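Local coordinates for protein glyoxalase 3 (Candida albicans, PDB 4LRU) that converts methylglyoxal to D-lactate in a single glutathione-independent step, detoxifying the methylglyoxal that the cell itself produces, at residues I46-D58 / F82-L95. Residues are numbered along the deposited sequence; the frame is centred on the assembly and turned at random.
Sequences IQLASETGTFGWD and FNVALKNLKKASDL
The apolar part of the contact centres on L86, whose two methyls serve different partners. CD2 meets L48 CD2 at 3.5 Å and F55 CZ, while CD1 lies at the edge of the W57 indole, in its plane, 3.6 Å from CZ2. F55 in turn puts CE2 over one face of that indole, and F82 CZ touches W57 CH2. Of L48, CD1 packs on A85 CB, and its CB lies against L89 CD1. With CG turned away from its own backbone N (chi1 -174°), L89 also sends CD2 to G53 O, 3.4 Å away. Backbone bonds then join the short strand 90-91 in parallel to 46-50: K90 N to L48 O, S50 N to K90 O, and A92 N to S50 O (3.0 Å). Helix 81-87 leads through N88 and L89 into strand 90-91, an outermost strand of the central sheet of this DJ-1/PfpI fold; strand 45-50 lies just inside it and is bonded on its other side to strand 6-10, through Q47 and A49. Q47 bends at chi2 (68°), and its NE2, with both acceptors in the amide plane, donates to N88 O (3.0 Å) and L48 O (2.9 Å). K90 NZ reaches N88 O from the opposite face of that carbonyl, and one water links K90 NZ to Q47 OE1. Another water donates to both G53 O and L89 O, bridging the turn after strand 45-50 to the residue that precedes strand 90-91, and a third connects L48 N with A85 O at the end of the helix.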
loop_
_atom_site.group_PDB
_atom_site.type_symbol
_atom_site.label_atom_id
_atom_site.label_comp_id
_atom_site.label_asym_id
_atom_site.label_seq_id
_atom_site.Cartn_x
_atom_site.Cartn_y
_atom_site.Cartn_z
ATOM N N ILE A 46 4.305 -11.219 -9.138
ATOM C CA ILE A 46 3.444 -10.332 -8.386
ATOM C C ILE A 46 1.987 -10.787 -8.486
ATOM O O ILE A 46 1.444 -10.934 -9.583
ATOM C CB ILE A 46 3.527 -8.865 -8.864
ATOM C CG1 ILE A 46 4.970 -8.344 -8.840
ATOM C CG2 ILE A 46 2.685 -7.984 -7.970
ATOM C CD1 ILE A 46 5.648 -8.352 -10.189
ATOM N N GLN A 47 1.383 -11.011 -7.321
ATOM C CA GLN A 47 -0.041 -11.324 -7.209
ATOM C C GLN A 47 -0.781 -10.120 -6.632
ATOM O O GLN A 47 -0.547 -9.711 -5.485
ATOM C CB GLN A 47 -0.256 -12.532 -6.287
ATOM C CG GLN A 47 -1.725 -12.861 -6.031
ATOM C CD GLN A 47 -2.428 -13.382 -7.277
ATOM O OE1 GLN A 47 -2.132 -14.471 -7.772
ATOM N NE2 GLN A 47 -3.365 -12.596 -7.795
ATOM N N LEU A 48 -1.680 -9.543 -7.416
ATOM C CA LEU A 48 -2.544 -8.496 -6.907
ATOM C C LEU A 48 -3.693 -9.139 -6.116
ATOM O O LEU A 48 -4.230 -10.188 -6.512
ATOM C CB LEU A 48 -3.103 -7.646 -8.049
ATOM C CG LEU A 48 -2.160 -6.582 -8.621
ATOM C CD1 LEU A 48 -0.904 -7.232 -9.161
ATOM C CD2 LEU A 48 -2.847 -5.753 -9.705
ATOM N N ALA A 49 -4.090 -8.500 -5.023
ATOM C CA ALA A 49 -5.218 -8.978 -4.217
ATOM C C ALA A 49 -5.914 -7.804 -3.557
ATOM O O ALA A 49 -5.271 -6.812 -3.185
ATOM C CB ALA A 49 -4.746 -9.948 -3.152
ATOM N N SER A 50 -7.225 -7.936 -3.371
ATOM C CA SER A 50 -7.938 -7.095 -2.421
ATOM C C SER A 50 -8.750 -7.980 -1.482
ATOM O O SER A 50 -8.874 -9.190 -1.688
ATOM C CB SER A 50 -8.863 -6.113 -3.140
ATOM O OG SER A 50 -9.999 -6.772 -3.669
ATOM N N GLU A 51 -9.333 -7.380 -0.452
ATOM C CA GLU A 51 -10.024 -8.183 0.549
ATOM C C GLU A 51 -11.300 -8.848 -0.003
ATOM O O GLU A 51 -11.757 -9.882 0.508
ATOM C CB GLU A 51 -10.322 -7.328 1.785
ATOM C CG GLU A 51 -10.720 -8.129 3.023
ATOM C CD GLU A 51 -9.605 -8.988 3.611
ATOM O OE1 GLU A 51 -8.440 -8.876 3.166
ATOM O OE2 GLU A 51 -9.898 -9.807 4.503
ATOM N N THR A 52 -11.848 -8.294 -1.079
ATOM C CA THR A 52 -13.054 -8.829 -1.690
ATOM C C THR A 52 -12.829 -9.441 -3.079
ATOM O O THR A 52 -13.739 -10.054 -3.643
ATOM C CB THR A 52 -14.079 -7.719 -1.874
ATOM O OG1 THR A 52 -13.487 -6.699 -2.694
ATOM C CG2 THR A 52 -14.461 -7.136 -0.526
ATOM N N GLY A 53 -11.647 -9.215 -3.653
ATOM C CA GLY A 53 -11.430 -9.489 -5.064
ATOM C C GLY A 53 -11.935 -8.429 -6.026
ATOM O O GLY A 53 -11.891 -8.618 -7.252
ATOM N N THR A 54 -12.484 -7.336 -5.492
ATOM C CA THR A 54 -12.985 -6.241 -6.308
ATOM C C THR A 54 -12.237 -4.967 -5.944
ATOM O O THR A 54 -11.635 -4.872 -4.879
ATOM C CB THR A 54 -14.501 -6.024 -6.112
ATOM O OG1 THR A 54 -14.756 -5.604 -4.758
ATOM C CG2 THR A 54 -15.280 -7.288 -6.430
ATOM N N PHE A 55 -12.261 -3.998 -6.849
ATOM C CA PHE A 55 -11.643 -2.700 -6.623
ATOM C C PHE A 55 -12.149 -1.714 -7.671
ATOM O O PHE A 55 -12.751 -2.097 -8.686
ATOM C CB PHE A 55 -10.113 -2.797 -6.700
ATOM C CG PHE A 55 -9.596 -2.844 -8.099
ATOM C CD1 PHE A 55 -9.575 -4.038 -8.789
ATOM C CD2 PHE A 55 -9.151 -1.695 -8.729
ATOM C CE1 PHE A 55 -9.142 -4.088 -10.107
ATOM C CE2 PHE A 55 -8.692 -1.742 -10.035
ATOM C CZ PHE A 55 -8.697 -2.940 -10.724
ATOM N N GLY A 56 -11.899 -0.433 -7.417
ATOM C CA GLY A 56 -12.026 0.598 -8.443
ATOM C C GLY A 56 -10.951 1.648 -8.270
ATOM O O GLY A 56 -10.293 1.706 -7.232
ATOM N N TRP A 57 -10.720 2.430 -9.321
ATOM C CA TRP A 57 -9.667 3.433 -9.276
ATOM C C TRP A 57 -10.129 4.663 -8.519
ATOM O O TRP A 57 -11.286 5.068 -8.616
ATOM C CB TRP A 57 -9.243 3.852 -10.690
ATOM C CG TRP A 57 -8.756 2.743 -11.553
ATOM C CD1 TRP A 57 -9.287 2.346 -12.736
ATOM C CD2 TRP A 57 -7.626 1.897 -11.314
ATOM N NE1 TRP A 57 -8.569 1.291 -13.252
ATOM C CE2 TRP A 57 -7.548 0.992 -12.393
ATOM C CE3 TRP A 57 -6.692 1.794 -10.281
ATOM C CZ2 TRP A 57 -6.551 0.019 -12.482
ATOM C CZ3 TRP A 57 -5.703 0.828 -10.372
ATOM C CH2 TRP A 57 -5.640 -0.044 -11.470
ATOM N N ASP A 58 -9.199 5.290 -7.812
ATOM C CA ASP A 58 -9.428 6.628 -7.279
ATOM C C ASP A 58 -9.503 7.610 -8.454
ATOM O O ASP A 58 -8.591 7.664 -9.268
ATOM C CB ASP A 58 -8.319 7.010 -6.301
ATOM C CG ASP A 58 -8.539 8.375 -5.672
ATOM O OD1 ASP A 58 -8.587 9.361 -6.428
ATOM O OD2 ASP A 58 -8.611 8.459 -4.415
ATOM N N PHE A 82 0.923 -5.452 -16.451
ATOM C CA PHE A 82 0.093 -4.826 -15.416
ATOM C C PHE A 82 -1.392 -5.183 -15.569
ATOM O O PHE A 82 -2.044 -5.577 -14.591
ATOM C CB PHE A 82 0.280 -3.305 -15.424
ATOM C CG PHE A 82 -0.497 -2.584 -14.359
ATOM C CD1 PHE A 82 -0.152 -2.707 -13.014
ATOM C CD2 PHE A 82 -1.546 -1.744 -14.705
ATOM C CE1 PHE A 82 -0.858 -2.036 -12.032
ATOM C CE2 PHE A 82 -2.243 -1.055 -13.723
ATOM C CZ PHE A 82 -1.898 -1.198 -12.396
ATOM N N ASN A 83 -1.917 -5.028 -16.777
ATOM C CA ASN A 83 -3.330 -5.337 -17.040
ATOM C C ASN A 83 -3.650 -6.819 -16.964
ATOM O O ASN A 83 -4.718 -7.202 -16.482
ATOM C CB ASN A 83 -3.803 -4.744 -18.361
ATOM C CG ASN A 83 -4.267 -3.313 -18.201
ATOM O OD1 ASN A 83 -5.030 -3.011 -17.284
ATOM N ND2 ASN A 83 -3.749 -2.418 -19.023
ATOM N N VAL A 84 -2.715 -7.660 -17.387
ATOM C CA VAL A 84 -2.870 -9.093 -17.188
ATOM C C VAL A 84 -2.984 -9.388 -15.692
ATOM O O VAL A 84 -3.835 -10.179 -15.256
ATOM C CB VAL A 84 -1.691 -9.865 -17.798
ATOM C CG1 VAL A 84 -1.747 -11.339 -17.409
ATOM C CG2 VAL A 84 -1.706 -9.724 -19.315
ATOM N N ALA A 85 -2.129 -8.744 -14.903
ATOM C CA ALA A 85 -2.154 -8.915 -13.460
ATOM C C ALA A 85 -3.460 -8.432 -12.823
ATOM O O ALA A 85 -3.980 -9.066 -11.899
ATOM C CB ALA A 85 -0.953 -8.234 -12.826
ATOM N N LEU A 86 -4.002 -7.316 -13.310
ATOM C CA LEU A 86 -5.305 -6.858 -12.831
ATOM C C LEU A 86 -6.389 -7.884 -13.116
ATOM O O LEU A 86 -7.219 -8.162 -12.254
ATOM C CB LEU A 86 -5.698 -5.514 -13.452
ATOM C CG LEU A 86 -4.974 -4.287 -12.920
ATOM C CD1 LEU A 86 -5.304 -3.106 -13.813
ATOM C CD2 LEU A 86 -5.338 -4.008 -11.468
ATOM N N LYS A 87 -6.381 -8.458 -14.318
ATOM C CA LYS A 87 -7.304 -9.536 -14.644
ATOM C C LYS A 87 -7.145 -10.739 -13.709
ATOM O O LYS A 87 -8.109 -11.451 -13.439
ATOM C CB LYS A 87 -7.118 -9.970 -16.096
ATOM C CG LYS A 87 -8.141 -10.981 -16.581
ATOM C CD LYS A 87 -7.939 -11.311 -18.052
ATOM C CE LYS A 87 -8.730 -12.545 -18.463
ATOM N NZ LYS A 87 -10.096 -12.575 -17.866
ATOM N N ASN A 88 -5.929 -10.953 -13.218
ATOM C CA ASN A 88 -5.615 -12.089 -12.354
ATOM C C ASN A 88 -5.748 -11.750 -10.867
ATOM O O ASN A 88 -5.396 -12.565 -10.016
ATOM C CB ASN A 88 -4.180 -12.546 -12.635
ATOM C CG ASN A 88 -3.892 -13.951 -12.134
ATOM O OD1 ASN A 88 -4.687 -14.878 -12.328
ATOM N ND2 ASN A 88 -2.734 -14.121 -11.495
ATOM N N LEU A 89 -6.217 -10.543 -10.555
ATOM C CA LEU A 89 -6.405 -10.123 -9.171
ATOM C C LEU A 89 -7.328 -11.084 -8.419
ATOM O O LEU A 89 -8.360 -11.493 -8.930
ATOM C CB LEU A 89 -6.990 -8.710 -9.125
ATOM C CG LEU A 89 -7.106 -8.091 -7.728
ATOM C CD1 LEU A 89 -6.868 -6.593 -7.758
ATOM C CD2 LEU A 89 -8.464 -8.405 -7.116
ATOM N N LYS A 90 -6.949 -11.433 -7.197
ATOM C CA LYS A 90 -7.721 -12.405 -6.426
ATOM C C LYS A 90 -8.269 -11.830 -5.132
ATOM O O LYS A 90 -7.763 -10.838 -4.602
ATOM C CB LYS A 90 -6.891 -13.654 -6.124
ATOM C CG LYS A 90 -6.473 -14.452 -7.353
ATOM C CD LYS A 90 -7.643 -15.106 -8.062
ATOM C CE LYS A 90 -7.187 -16.166 -9.063
ATOM N NZ LYS A 90 -6.402 -15.583 -10.192
ATOM N N LYS A 91 -9.310 -12.471 -4.617
ATOM C CA LYS A 91 -9.761 -12.214 -3.258
ATOM C C LYS A 91 -8.753 -12.829 -2.283
ATOM O O LYS A 91 -8.346 -13.977 -2.462
ATOM C CB LYS A 91 -11.154 -12.832 -3.061
ATOM C CG LYS A 91 -11.819 -12.461 -1.750
ATOM C CD LYS A 91 -13.301 -12.801 -1.771
ATOM C CE LYS A 91 -13.535 -14.303 -1.836
ATOM N NZ LYS A 91 -14.986 -14.625 -1.706
ATOM N N ALA A 92 -8.338 -12.072 -1.269
ATOM C CA ALA A 92 -7.238 -12.508 -0.391
ATOM C C ALA A 92 -7.495 -13.881 0.233
ATOM O O ALA A 92 -6.581 -14.698 0.348
ATOM C CB ALA A 92 -6.954 -11.470 0.689
ATOM N N SER A 93 -8.738 -14.147 0.629
ATOM C CA SER A 93 -9.064 -15.413 1.285
ATOM C C SER A 93 -8.896 -16.623 0.362
ATOM O O SER A 93 -8.805 -17.754 0.842
ATOM C CB SER A 93 -10.496 -15.378 1.812
ATOM O OG SER A 93 -11.395 -15.301 0.739
ATOM N N ASP A 94 -8.885 -16.397 -0.953
ATOM C CA ASP A 94 -8.664 -17.475 -1.913
ATOM C C ASP A 94 -7.179 -17.814 -2.111
ATOM O O ASP A 94 -6.845 -18.720 -2.875
ATOM C CB ASP A 94 -9.292 -17.155 -3.270
ATOM C CG ASP A 94 -10.806 -17.146 -3.224
ATOM O OD1 ASP A 94 -11.377 -17.969 -2.469
ATOM O OD2 ASP A 94 -11.405 -16.320 -3.941
ATOM N N LEU A 95 -6.298 -17.119 -1.399
ATOM C CA LEU A 95 -4.857 -17.326 -1.540
ATOM C C LEU A 95 -4.295 -18.050 -0.332
ATOM O O LEU A 95 -4.873 -18.005 0.749
ATOM C CB LEU A 95 -4.168 -15.967 -1.677
ATOM C CG LEU A 95 -4.642 -15.124 -2.861
ATOM C CD1 LEU A 95 -3.954 -13.767 -2.832
ATOM C CD2 LEU A 95 -4.412 -15.817 -4.197
HETATM O O HOH W 1 -0.553 -11.968 -11.324
HETATM O O HOH W 2 -3.805 -16.130 -8.976
HETATM O O HOH W 3 -2.531 -10.449 -10.014
HETATM O O HOH W 4 -10.563 -12.085 1.584
HETATM O O HOH W 5 -11.061 -11.087 -8.280
#